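Local coordinates for protein SusD homolog (Bacteroides thetaiotaomicron, PDB 4MRU) that probably binds mucin O-glycans at the cell surface as a SusD-like lipoprotein, consistent with a part in sugar uptake by this gut bacterium, at residues E60-W65 and F302-M307; T309-R314 and T382-S387; I296-P301 and P444-K449. All coordinates share one frame; numbering follows the deposited sequence. Where two conformers were deposited one is given.

Contact 1 (E60-W65 and F302-M307)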
ATOM      1  N   GLU A  60      15.952   3.322   6.742  1.00 23.79           N
ATOM      2  CA  GLU A  60      17.131   3.084   5.955  1.00 21.93           C
ATOM      3  C   GLU A  60      18.305   2.973   6.927  1.00 23.67           C
ATOM      4  O   GLU A  60      18.450   3.737   7.872  1.00 26.59           O
ATOM      5  CB  GLU A  60      17.326   4.217   4.928  1.00 24.24           C
ATOM      6  CG  GLU A  60      16.101   4.585   4.063  1.00 27.28           C
ATOM      7  CD  GLU A  60      15.412   5.872   4.462  1.00 32.18           C
ATOM      8  OE1 GLU A  60      15.429   6.194   5.661  1.00 33.96           O
ATOM      9  OE2 GLU A  60      14.825   6.539   3.571  1.00 33.51           O
ATOM     10  N   THR A  61      19.148   1.995   6.694  1.00 22.12           N
ATOM     11  CA  THR A  61      20.308   1.748   7.549  1.00 21.28           C
ATOM     12  C   THR A  61      21.531   2.505   7.149  1.00 22.07           C
ATOM     13  O   THR A  61      22.502   2.577   7.917  1.00 25.20           O
ATOM     14  CB  THR A  61      20.725   0.258   7.472  1.00 22.92           C
ATOM     15  OG1 THR A  61      21.018  -0.074   6.103  1.00 19.91           O
ATOM     16  CG2 THR A  61      19.644  -0.615   7.998  1.00 20.01           C
ATOM     17  N   ARG A  62      21.507   3.123   5.965  1.00 21.35           N
ATOM     18  CA  ARG A  62      22.727   3.726   5.436  1.00 20.56           C
ATOM     19  C   ARG A  62      22.888   5.170   5.899  1.00 21.34           C
ATOM     20  O   ARG A  62      22.248   6.072   5.365  1.00 21.55           O
ATOM     21  CB  ARG A  62      22.770   3.631   3.903  1.00 21.05           C
ATOM     22  CG  ARG A  62      22.760   2.171   3.418  1.00 20.99           C
ATOM     23  CD  ARG A  62      23.978   1.400   3.938  1.00 22.24           C
ATOM     24  NE  ARG A  62      23.871  -0.029   3.679  1.00 23.83           N
ATOM     25  CZ  ARG A  62      24.709  -0.949   4.134  1.00 24.21           C
ATOM     26  NH1 ARG A  62      25.764  -0.594   4.889  1.00 21.35           N
ATOM     27  NH2 ARG A  62      24.492  -2.234   3.819  1.00 26.39           N
ATOM     28  N   THR A  63      23.797   5.359   6.865  1.00 22.32           N
ATOM     29  CA  THR A  63      23.972   6.649   7.582  1.00 22.45           C
ATOM     30  C   THR A  63      24.597   7.703   6.707  1.00 25.14           C
ATOM     31  O   THR A  63      24.484   8.904   6.995  1.00 27.97           O
ATOM     32  CB  THR A  63      24.819   6.478   8.855  1.00 22.79           C
ATOM     33  OG1 THR A  63      26.100   5.896   8.519  1.00 24.32           O
ATOM     34  CG2 THR A  63      24.074   5.586   9.823  1.00 23.15           C
ATOM     35  N   GLY A  64      25.227   7.281   5.623  1.00 26.33           N
ATOM     36  CA  GLY A  64      25.762   8.224   4.655  1.00 28.54           C
ATOM     37  C   GLY A  64      24.714   8.872   3.776  1.00 28.33           C
ATOM     38  O   GLY A  64      24.998   9.856   3.113  1.00 30.32           O
ATOM     39  N   TRP A  65      23.493   8.353   3.757  1.00 24.95           N
ATOM     40  CA  TRP A  65      22.449   8.939   2.915  1.00 26.70           C
ATOM     41  C   TRP A  65      21.856  10.174   3.612  1.00 25.74           C
ATOM     42  O   TRP A  65      21.196  10.045   4.654  1.00 25.52           O
ATOM     43  CB  TRP A  65      21.318   7.957   2.597  1.00 24.86           C
ATOM     44  CG  TRP A  65      21.684   6.704   1.811  1.00 22.42           C
ATOM     45  CD1 TRP A  65      22.893   6.415   1.243  1.00 25.84           C
ATOM     46  CD2 TRP A  65      20.819   5.623   1.474  1.00 21.99           C
ATOM     47  NE1 TRP A  65      22.837   5.201   0.610  1.00 23.86           N
ATOM     48  CE2 TRP A  65      21.575   4.699   0.723  1.00 23.73           C
ATOM     49  CE3 TRP A  65      19.485   5.320   1.753  1.00 23.25           C
ATOM     50  CZ2 TRP A  65      21.051   3.525   0.248  1.00 22.43           C
ATOM     51  CZ3 TRP A  65      18.971   4.136   1.282  1.00 24.02           C
ATOM     52  CH2 TRP A  65      19.760   3.244   0.557  1.00 23.83           C
ATOM     53  N   PHE A 302      25.647   6.992  14.333  1.00 26.85           N
ATOM     54  CA  PHE A 302      26.300   5.690  14.458  1.00 24.50           C
ATOM     55  C   PHE A 302      26.682   5.089  13.096  1.00 30.09           C
ATOM     56  O   PHE A 302      26.465   5.723  12.047  1.00 28.45           O
ATOM     57  CB  PHE A 302      25.374   4.791  15.273  1.00 25.68           C
ATOM     58  CG  PHE A 302      25.181   5.286  16.680  1.00 29.76           C
ATOM     59  CD1 PHE A 302      26.278   5.532  17.504  1.00 34.81           C
ATOM     60  CD2 PHE A 302      23.926   5.597  17.153  1.00 34.30           C
ATOM     61  CE1 PHE A 302      26.107   6.030  18.788  1.00 40.52           C
ATOM     62  CE2 PHE A 302      23.747   6.083  18.432  1.00 34.22           C
ATOM     63  CZ  PHE A 302      24.832   6.287  19.258  1.00 33.18           C
ATOM     64  N   SER A 303      27.263   3.881  13.123  1.00 24.97           N
ATOM     65  CA  SER A 303      27.726   3.198  11.911  1.00 25.54           C
ATOM     66  C   SER A 303      26.586   2.470  11.240  1.00 21.58           C
ATOM     67  O   SER A 303      25.558   2.206  11.856  1.00 19.65           O
ATOM     68  CB  SER A 303      28.853   2.206  12.237  1.00 24.82           C
ATOM     69  OG  SER A 303      28.382   1.026  12.923  1.00 28.70           O
ATOM     70  N   ASP A 304      26.738   2.189   9.954  1.00 22.91           N
ATOM     71  CA  ASP A 304      25.781   1.317   9.258  1.00 22.12           C
ATOM     72  C   ASP A 304      25.647  -0.057   9.962  1.00 21.14           C
ATOM     73  O   ASP A 304      24.527  -0.585  10.105  1.00 20.38           O
ATOM     74  CB  ASP A 304      26.189   1.116   7.802  1.00 26.22           C
ATOM     75  CG  ASP A 304      26.142   2.394   6.989  1.00 24.22           C
ATOM     76  OD1 ASP A 304      25.857   3.462   7.538  1.00 30.27           O
ATOM     77  OD2 ASP A 304      26.426   2.337   5.771  1.00 27.76           O
ATOM     78  N   ASP A 305      26.751  -0.610  10.450  1.00 20.05           N
ATOM     79  CA  ASP A 305      26.699  -1.911  11.111  0.50 24.45           C
ATOM     80  C   ASP A 305      25.843  -1.844  12.371  1.00 23.80           C
ATOM     81  O   ASP A 305      25.094  -2.769  12.648  1.00 23.20           O
ATOM     82  CB  ASP A 305      28.093  -2.418  11.471  0.50 29.57           C
ATOM     83  CG  ASP A 305      28.090  -3.899  11.829  0.50 34.74           C
ATOM     84  OD1 ASP A 305      27.764  -4.733  10.946  0.50 37.73           O
ATOM     85  OD2 ASP A 305      28.392  -4.229  13.000  0.50 44.17           O
ATOM     86  N   ASP A 306      25.951  -0.734  13.110  1.00 24.81           N
ATOM     87  CA  ASP A 306      25.085  -0.486  14.283  1.00 22.80           C
ATOM     88  C   ASP A 306      23.579  -0.514  13.922  1.00 24.03           C
ATOM     89  O   ASP A 306      22.739  -1.056  14.653  1.00 26.31           O
ATOM     90  CB  ASP A 306      25.403   0.882  14.922  1.00 24.13           C
ATOM     91  CG  ASP A 306      26.748   0.961  15.617  1.00 29.94           C
ATOM     92  OD1 ASP A 306      27.216  -0.062  16.109  1.00 26.07           O
ATOM     93  OD2 ASP A 306      27.353   2.085  15.699  1.00 32.61           O
HETATM   94  N   MSE A 307      23.221   0.124  12.810  1.00 23.78           N
HETATM   95  CA  MSE A 307      21.823   0.205  12.345  1.00 22.02           C
HETATM   96  C   MSE A 307      21.354  -1.134  11.857  1.00 23.79           C
HETATM   97  O   MSE A 307      20.213  -1.496  12.052  1.00 23.21           O
HETATM   98  CB  MSE A 307      21.636   1.192  11.181  1.00 24.66           C
HETATM   99  CG  MSE A 307      22.103   2.622  11.419  1.00 30.52           C
HETATM  100 SE   MSE A 307      21.097   3.479  12.906  0.75 42.44          SE
HETATM  101  CE  MSE A 307      22.445   3.155  14.200  1.00 30.74           C
TER
HETATM  102  O   HOH W   1      26.120   4.761   4.525  1.00 24.55           O

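Contact 2 (T309-R314 and T382-S387). With EDO (1,2-ethanediol), chain I.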
ATOM      1  N   THR A 309      22.555  -4.180  12.801  1.00 21.59           N
ATOM      2  CA  THR A 309      22.537  -5.229  13.845  1.00 20.23           C
ATOM      3  C   THR A 309      21.682  -4.893  15.075  1.00 20.64           C
ATOM      4  O   THR A 309      21.337  -5.789  15.818  1.00 26.43           O
ATOM      5  CB  THR A 309      23.959  -5.579  14.317  1.00 21.98           C
ATOM      6  OG1 THR A 309      24.597  -4.408  14.835  1.00 21.26           O
ATOM      7  CG2 THR A 309      24.820  -6.186  13.154  1.00 23.08           C
ATOM      8  N   SER A 310      21.326  -3.635  15.282  1.00 22.44           N
ATOM      9  CA  SER A 310      20.627  -3.252  16.517  1.00 21.13           C
ATOM     10  C   SER A 310      19.109  -3.252  16.402  1.00 19.61           C
ATOM     11  O   SER A 310      18.406  -3.045  17.398  1.00 22.47           O
ATOM     12  CB  SER A 310      21.069  -1.862  16.936  1.00 20.07           C
ATOM     13  OG  SER A 310      22.461  -1.882  17.162  1.00 20.14           O
ATOM     14  N   TYR A 311      18.611  -3.398  15.174  1.00 17.20           N
ATOM     15  CA  TYR A 311      17.183  -3.343  14.898  1.00 19.24           C
ATOM     16  C   TYR A 311      16.730  -4.592  14.142  1.00 18.66           C
ATOM     17  O   TYR A 311      17.470  -5.160  13.372  1.00 19.39           O
ATOM     18  CB  TYR A 311      16.832  -2.081  14.094  1.00 21.43           C
ATOM     19  CG  TYR A 311      17.299  -0.861  14.823  1.00 21.67           C
ATOM     20  CD1 TYR A 311      16.604  -0.388  15.925  1.00 20.73           C
ATOM     21  CD2 TYR A 311      18.423  -0.172  14.405  1.00 23.63           C
ATOM     22  CE1 TYR A 311      17.046   0.723  16.624  1.00 24.80           C
ATOM     23  CE2 TYR A 311      18.878   0.931  15.095  1.00 21.97           C
ATOM     24  CZ  TYR A 311      18.190   1.374  16.216  1.00 25.96           C
ATOM     25  OH  TYR A 311      18.637   2.476  16.908  1.00 24.11           O
ATOM     26  N   SER A 312      15.499  -4.992  14.402  1.00 17.20           N
ATOM     27  CA  SER A 312      14.876  -6.121  13.730  1.00 20.41           C
ATOM     28  C   SER A 312      14.847  -5.903  12.216  1.00 18.31           C
ATOM     29  O   SER A 312      14.670  -4.779  11.757  1.00 19.76           O
ATOM     30  CB  SER A 312      13.448  -6.317  14.250  1.00 19.44           C
ATOM     31  OG  SER A 312      13.440  -6.727  15.586  1.00 19.85           O
ATOM     32  N   ASN A 313      14.949  -7.002  11.484  1.00 19.52           N
ATOM     33  CA  ASN A 313      14.642  -7.078  10.060  1.00 19.95           C
ATOM     34  C   ASN A 313      13.237  -7.608   9.862  1.00 25.81           C
ATOM     35  O   ASN A 313      12.659  -8.184  10.771  1.00 19.01           O
ATOM     36  CB  ASN A 313      15.629  -8.032   9.379  1.00 21.74           C
ATOM     37  CG  ASN A 313      15.647  -7.915   7.867  1.00 21.99           C
ATOM     38  OD1 ASN A 313      14.955  -7.110   7.262  1.00 22.54           O
ATOM     39  ND2 ASN A 313      16.438  -8.751   7.257  1.00 25.07           N
ATOM     40  N   ARG A 314      12.664  -7.420   8.687  1.00 21.28           N
ATOM     41  CA  ARG A 314      11.550  -8.254   8.350  1.00 20.56           C
ATOM     42  C   ARG A 314      12.033  -9.691   8.179  1.00 21.25           C
ATOM     43  O   ARG A 314      13.178  -9.920   7.889  1.00 21.57           O
ATOM     44  CB  ARG A 314      10.798  -7.741   7.104  1.00 22.20           C
ATOM     45  CG  ARG A 314      11.529  -7.748   5.812  1.00 29.14           C
ATOM     46  CD  ARG A 314      10.609  -7.160   4.717  1.00 27.54           C
ATOM     47  NE  ARG A 314       9.636  -8.153   4.242  1.00 27.83           N
ATOM     48  CZ  ARG A 314       9.115  -8.177   3.010  1.00 23.99           C
ATOM     49  NH1 ARG A 314       9.402  -7.233   2.117  1.00 24.76           N
ATOM     50  NH2 ARG A 314       8.302  -9.142   2.673  1.00 28.09           N
ATOM     51  N   THR A 382      11.425   3.028  22.949  1.00 21.26           N
ATOM     52  CA  THR A 382      12.783   3.068  23.538  1.00 24.67           C
ATOM     53  C   THR A 382      13.779   2.665  22.483  1.00 23.20           C
ATOM     54  O   THR A 382      13.793   1.516  22.042  1.00 24.04           O
ATOM     55  CB  THR A 382      12.899   2.161  24.773  1.00 26.70           C
ATOM     56  OG1 THR A 382      11.908   2.559  25.737  1.00 25.78           O
ATOM     57  CG2 THR A 382      14.279   2.263  25.404  1.00 29.79           C
ATOM     58  N   ASP A 383      14.616   3.616  22.056  1.00 20.28           N
ATOM     59  CA  ASP A 383      15.688   3.342  21.104  1.00 19.37           C
ATOM     60  C   ASP A 383      16.777   2.566  21.828  1.00 20.33           C
ATOM     61  O   ASP A 383      17.381   3.086  22.755  1.00 21.17           O
ATOM     62  CB  ASP A 383      16.203   4.652  20.560  1.00 22.47           C
ATOM     63  CG  ASP A 383      17.310   4.491  19.514  1.00 23.54           C
ATOM     64  OD1 ASP A 383      17.716   3.340  19.208  1.00 20.64           O
ATOM     65  OD2 ASP A 383      17.794   5.558  19.031  1.00 22.80           O
ATOM     66  N   PRO A 384      17.048   1.314  21.428  1.00 20.91           N
ATOM     67  CA  PRO A 384      18.113   0.581  22.112  1.00 22.33           C
ATOM     68  C   PRO A 384      19.480   1.269  22.001  1.00 25.03           C
ATOM     69  O   PRO A 384      20.330   1.031  22.846  1.00 27.52           O
ATOM     70  CB  PRO A 384      18.141  -0.778  21.368  1.00 24.18           C
ATOM     71  CG  PRO A 384      17.592  -0.441  19.979  1.00 22.11           C
ATOM     72  CD  PRO A 384      16.492   0.533  20.296  1.00 23.37           C
ATOM     73  N   LEU A 385      19.689   2.151  21.018  1.00 25.59           N
ATOM     74  CA  LEU A 385      20.944   2.938  20.956  1.00 23.27           C
ATOM     75  C   LEU A 385      20.863   4.277  21.680  1.00 24.75           C
ATOM     76  O   LEU A 385      21.836   5.023  21.730  1.00 22.40           O
ATOM     77  CB  LEU A 385      21.388   3.127  19.489  1.00 24.60           C
ATOM     78  CG  LEU A 385      21.682   1.802  18.778  1.00 25.65           C
ATOM     79  CD1 LEU A 385      22.137   2.061  17.354  1.00 31.80           C
ATOM     80  CD2 LEU A 385      22.737   0.977  19.503  1.00 32.73           C
ATOM     81  N   GLY A 386      19.704   4.586  22.234  1.00 22.66           N
ATOM     82  CA  GLY A 386      19.555   5.731  23.119  1.00 24.09           C
ATOM     83  C   GLY A 386      19.398   7.109  22.461  1.00 26.58           C
ATOM     84  O   GLY A 386      19.356   8.117  23.167  1.00 30.81           O
ATOM     85  N   SER A 387      19.285   7.164  21.139  1.00 24.91           N
ATOM     86  CA  SER A 387      19.292   8.448  20.433  1.00 26.20           C
ATOM     87  C   SER A 387      17.920   9.062  20.159  1.00 22.66           C
ATOM     88  O   SER A 387      17.810  10.276  20.158  1.00 20.85           O
ATOM     89  CB  SER A 387      19.958   8.313  19.055  1.00 27.48           C
ATOM     90  OG  SER A 387      21.286   7.902  19.158  1.00 32.16           O
TER
HETATM   91  C1  EDO I 607       8.335  -0.760  21.972  1.00 35.54           C
HETATM   92  O1  EDO I 607       8.860  -1.880  22.710  1.00 34.82           O
HETATM   93  C2  EDO I 607       9.454   0.056  21.326  1.00 39.97           C
HETATM   94  O2  EDO I 607      10.437   0.595  22.263  1.00 32.10           O
HETATM   95  O   HOH W   2      19.132   5.212  16.594  1.00 28.11           O

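Contact 3 (I296-P301 and P444-K449)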
ATOM      1  N   ILE A 296      12.126   6.411  12.294  1.00 17.95           N
ATOM      2  CA  ILE A 296      12.102   6.844  10.887  1.00 19.91           C
ATOM      3  C   ILE A 296      12.231   8.361  10.771  1.00 17.58           C
ATOM      4  O   ILE A 296      11.526   9.082  11.448  1.00 18.48           O
ATOM      5  CB  ILE A 296      10.815   6.374  10.186  1.00 19.20           C
ATOM      6  CG1 ILE A 296      10.809   4.855  10.152  1.00 22.06           C
ATOM      7  CG2 ILE A 296      10.699   6.960   8.775  1.00 22.08           C
ATOM      8  CD1 ILE A 296       9.484   4.261   9.785  1.00 20.27           C
ATOM      9  N   GLY A 297      13.131   8.801   9.900  1.00 17.64           N
ATOM     10  CA  GLY A 297      13.408  10.229   9.702  1.00 16.95           C
ATOM     11  C   GLY A 297      14.477  10.843  10.598  1.00 19.07           C
ATOM     12  O   GLY A 297      14.223  11.809  11.327  1.00 20.84           O
ATOM     13  N   ILE A 298      15.679  10.297  10.495  1.00 18.42           N
ATOM     14  CA  ILE A 298      16.784  10.645  11.310  1.00 20.33           C
ATOM     15  C   ILE A 298      18.055  10.685  10.459  1.00 21.70           C
ATOM     16  O   ILE A 298      18.040  10.181   9.363  1.00 19.61           O
ATOM     17  CB  ILE A 298      17.007   9.590  12.398  1.00 21.46           C
ATOM     18  CG1 ILE A 298      17.283   8.225  11.774  1.00 21.97           C
ATOM     19  CG2 ILE A 298      15.802   9.539  13.356  1.00 23.09           C
ATOM     20  CD1 ILE A 298      17.796   7.176  12.738  1.00 29.57           C
ATOM     21  N   ASN A 299      19.127  11.265  11.010  1.00 22.18           N
ATOM     22  CA  ASN A 299      20.483  11.150  10.485  1.00 20.55           C
ATOM     23  C   ASN A 299      21.327  10.579  11.614  1.00 20.15           C
ATOM     24  O   ASN A 299      21.843  11.313  12.435  1.00 21.46           O
ATOM     25  CB  ASN A 299      21.036  12.500  10.005  1.00 26.50           C
ATOM     26  CG  ASN A 299      20.301  13.094   8.783  1.00 28.45           C
ATOM     27  OD1 ASN A 299      20.364  14.298   8.564  1.00 32.39           O
ATOM     28  ND2 ASN A 299      19.702  12.282   7.986  1.00 28.20           N
ATOM     29  N   SER A 300      21.401   9.260  11.727  1.00 20.30           N
ATOM     30  CA  SER A 300      22.087   8.653  12.857  1.00 21.46           C
ATOM     31  C   SER A 300      23.566   9.018  12.881  1.00 22.60           C
ATOM     32  O   SER A 300      24.204   9.017  11.838  1.00 23.36           O
ATOM     33  CB  SER A 300      21.983   7.122  12.806  1.00 26.88           C
ATOM     34  OG  SER A 300      22.733   6.507  13.858  1.00 26.47           O
ATOM     35  N   PRO A 301      24.139   9.246  14.079  1.00 23.40           N
ATOM     36  CA  PRO A 301      25.610   9.415  14.211  1.00 25.69           C
ATOM     37  C   PRO A 301      26.350   8.114  14.326  1.00 23.80           C
ATOM     38  O   PRO A 301      27.560   8.110  14.432  1.00 23.49           O
ATOM     39  CB  PRO A 301      25.747  10.174  15.531  1.00 26.82           C
ATOM     40  CG  PRO A 301      24.586   9.677  16.345  1.00 27.19           C
ATOM     41  CD  PRO A 301      23.456   9.370  15.382  1.00 23.83           C
ATOM     42  N   PRO A 444       6.443  11.312  14.596  1.00 18.95           N
ATOM     43  CA  PRO A 444       6.930  12.331  13.653  1.00 19.19           C
ATOM     44  C   PRO A 444       8.401  12.094  13.310  1.00 21.07           C
ATOM     45  O   PRO A 444       9.135  11.524  14.103  1.00 20.16           O
ATOM     46  CB  PRO A 444       6.743  13.637  14.421  1.00 18.17           C
ATOM     47  CG  PRO A 444       6.886  13.248  15.853  1.00 20.97           C
ATOM     48  CD  PRO A 444       6.206  11.876  15.932  1.00 19.90           C
ATOM     49  N   VAL A 445       8.823  12.529  12.126  1.00 21.86           N
ATOM     50  CA  VAL A 445      10.227  12.490  11.787  1.00 21.16           C
ATOM     51  C   VAL A 445      10.985  13.436  12.745  1.00 22.64           C
ATOM     52  O   VAL A 445      10.418  14.395  13.277  1.00 19.13           O
ATOM     53  CB  VAL A 445      10.542  12.873  10.320  1.00 19.24           C
ATOM     54  CG1 VAL A 445       9.813  11.950   9.361  1.00 18.38           C
ATOM     55  CG2 VAL A 445      10.179  14.334  10.047  1.00 20.96           C
ATOM     56  N   VAL A 446      12.271  13.154  12.929  1.00 21.11           N
ATOM     57  CA  VAL A 446      13.142  14.048  13.666  1.00 21.84           C
ATOM     58  C   VAL A 446      13.734  15.146  12.781  1.00 21.92           C
ATOM     59  O   VAL A 446      13.683  16.323  13.104  1.00 16.15           O
ATOM     60  CB  VAL A 446      14.260  13.227  14.330  1.00 22.26           C
ATOM     61  CG1 VAL A 446      15.185  14.154  15.075  1.00 22.06           C
ATOM     62  CG2 VAL A 446      13.620  12.167  15.239  1.00 18.56           C
ATOM     63  N   VAL A 447      14.319  14.722  11.668  1.00 20.75           N
ATOM     64  CA  VAL A 447      14.924  15.595  10.715  1.00 19.93           C
ATOM     65  C   VAL A 447      13.964  15.805   9.545  1.00 21.73           C
ATOM     66  O   VAL A 447      13.749  14.905   8.722  1.00 19.99           O
ATOM     67  CB  VAL A 447      16.241  14.997  10.221  1.00 20.80           C
ATOM     68  CG1 VAL A 447      16.924  15.959   9.267  1.00 26.58           C
ATOM     69  CG2 VAL A 447      17.188  14.710  11.388  1.00 24.69           C
ATOM     70  N   ASN A 448      13.321  16.972   9.526  1.00 19.18           N
ATOM     71  CA  ASN A 448      12.373  17.318   8.459  1.00 18.33           C
ATOM     72  C   ASN A 448      13.062  18.221   7.509  1.00 17.91           C
ATOM     73  O   ASN A 448      13.138  19.442   7.739  1.00 20.64           O
ATOM     74  CB  ASN A 448      11.081  17.975   9.001  1.00 19.30           C
ATOM     75  CG  ASN A 448      10.138  18.348   7.892  1.00 19.48           C
ATOM     76  OD1 ASN A 448      10.510  18.327   6.682  1.00 18.85           O
ATOM     77  ND2 ASN A 448       8.928  18.780   8.269  1.00 18.54           N
ATOM     78  N   LYS A 449      13.599  17.633   6.442  1.00 16.76           N
ATOM     79  CA  LYS A 449      14.299  18.397   5.422  1.00 21.71           C
ATOM     80  C   LYS A 449      13.417  18.583   4.217  1.00 20.51           C
ATOM     81  O   LYS A 449      13.913  18.937   3.147  1.00 20.64           O
ATOM     82  CB  LYS A 449      15.613  17.701   5.042  1.00 23.31           C
ATOM     83  CG  LYS A 449      16.715  17.798   6.091  1.00 26.93           C
ATOM     84  CD  LYS A 449      17.794  16.751   5.777  1.00 33.76           C
ATOM     85  CE  LYS A 449      19.130  17.050   6.461  1.00 41.21           C
ATOM     86  NZ  LYS A 449      20.143  15.964   6.214  1.00 34.86           N
TER
HETATM   87  O   HOH W   3       9.653   8.663  13.464  1.00 17.23           O
HETATM   88  O   HOH W   4      18.511  13.098   5.587  1.00 24.25           O

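Contact 1 (E60-W65 and F302-M307)
The loop that follows strand 58-60 runs close against the first turn of helix 304-309, with Thr-61 CA 5.3 Å from Met-307 CA and Arg-62 CA 5.5 Å from Asp-304 CA. Asp-304, the first residue of the helix, carries the polar half of the contact. Its CG stands anti to its own carbonyl carbon (chi1 -65°), which brings the carboxylate to the type I beta turn Arg-62 to Trp-65. Thr-63 gives Asp-304 OD1 two bonds: Thr-63 N comes from above the carboxylate plane at 2.9 Å, and Thr-63 OG1 meets the oxygen almost head-on at 2.6 Å. The other oxygen, Asp-304 OD2, is paired with Arg-62 NH1 at 3.1 Å in a nearly straight salt bridge. It lies in the guanidinium plane and is met on the anti side of the carboxylate, with the two planes turned 67° apart. A water links Asp-304 OD2 to Gly-64 N. The arginine's remaining nitrogens are also engaged, NE with Asp-257 and NH2 with the carbonyl of Trp-255.

Threonine suits position 63 because its methyl serves as well as its hydroxyl: Thr-63 CG2 packs 3.9 Å from Met-307 CG. The selenomethionine Met-307 also lies alongside Thr-61, CB to CB at 3.9 Å, while Thr-61 OG1 turns to the carbonyl of Lys-256. Ser-303 and Asp-306 close the helix start with a capping box. With an arginine, a threonine and a helix N-terminus around it, the Asp-304 carboxylate is likely to remain ionised.

Contact 2 (T309-R314 and T382-S387)
Asp-383 OD1 is gripped from opposite faces of its carboxylate plane, by Tyr-311 OH at 2.6 Å on the syn side and by Leu-385 N at 2.9 Å. The tyrosine donates its phenolic proton, with ring and carboxylate planes 38° apart. A water bridges Tyr-311 OH and Asp-383 OD2, and Asp-383 OD2 also accepts from Ser-387 N at 3.0 Å and from Tyr-388 N. Asp-383 can do this because its CG lies opposite the backbone N (chi1 -178°), beside the carbonyl carbon and the turn that follows. An asparagine in its place would probably turn an NH2 toward one pair of these donors, leaving either Tyr-311 OH and Leu-385 N or the amides of Ser-387 and Tyr-388 without an acceptor.

Apolar groups flank the phenol: Tyr-311 CE1 lies 3.6 Å from Pro-384 CG, and Tyr-311 CE2 is 4.1 Å from Leu-385 CD1. Leu-385 CD2 also rests on Ser-310 OG, whose own bond goes to the carbonyl of Asp-306. Proline fits the second position of the turn, where phi is near -60°, and Gly-386 tolerates the positive phi of the fourth. Asp-383 thus starts an Asx turn laid over a type I beta turn.

Contact 3 (I296-P301 and P444-K449)
The side-chain amide of Asn-299 is the flat group that meets the other loop, and it uses its two ends differently. Its oxygen faces the lysine: Lys-449 NZ donates to Asn-299 OD1 at 2.9 Å, tilted 18° from the carbonyl plane, and the two side chains arrive from opposite directions. Its nitrogen bonds a water, which also accepts a weak bond from Lys-449 NZ, and makes a weak bond back to the Ile-298 carbonyl. Val-447 CG1 packs 3.9 Å from Asn-299 OD1. Lysine suits this place because its chain, extended beyond CG, carries the ammonium across to the amide; the same nitrogen bonds weakly to the carbonyl of Leu-66.

The peptide carbonyl of Gly-297 is the other gripped oxygen. Val-447 N reaches Gly-297 O at 2.9 Å in an almost straight bond, while Val-446 N reaches Gly-297 O at the same 2.9 Å but with a bent N-H angle of 136°. Two successive amides thus share one acceptor, joining two irregular loops without forming a sheet. These are the loop between strand 289-290 and helix 304-309 and the one between helices 427-437 and 466-471, non-helical parts of a SusD-like fold whose regular structure is almost all helix.

Glycine is called for at 297, where phi is +89°: a side chain would run into Val-445 CB and the preceding carbonyl. Val-445 CB instead lies 3.9 Å from Gly-297 CA. Beside it, Ile-298 CG2 meets Val-446 CG2 at 3.9 Å, the branches crossing at a slant. With CG2 anti to its carbonyl carbon, Val-446 turns that methyl to the isoleucine. At the far end a water sits between Ile-296 O and Pro-444 O, and Arg-295 also bonds the proline carbonyl.

In the fold
Contacts 1 and 2 have centres about 11 Å apart and touch through packing, Met-307 CE lying 3.4 Å from Leu-385 CD1 and Phe-302 CE2 3.9 Å from Leu-385 CB. Contact 1 also abuts contact 3, about 13 Å away between centres, where Met-307 CE is 3.4 Å from Ser-300 OG. The selenomethionine of contact 1 therefore touches both of the others. Contacts 2 and 3, with centres about 15 Å apart, do not touch. Along the chain contacts 1 and 3 alternate, whereas contact 2 falls wholly within the span of contact 3. All lie on one side of the chain's centre, away from Asn-373, a magnesium-binding residue of this protein.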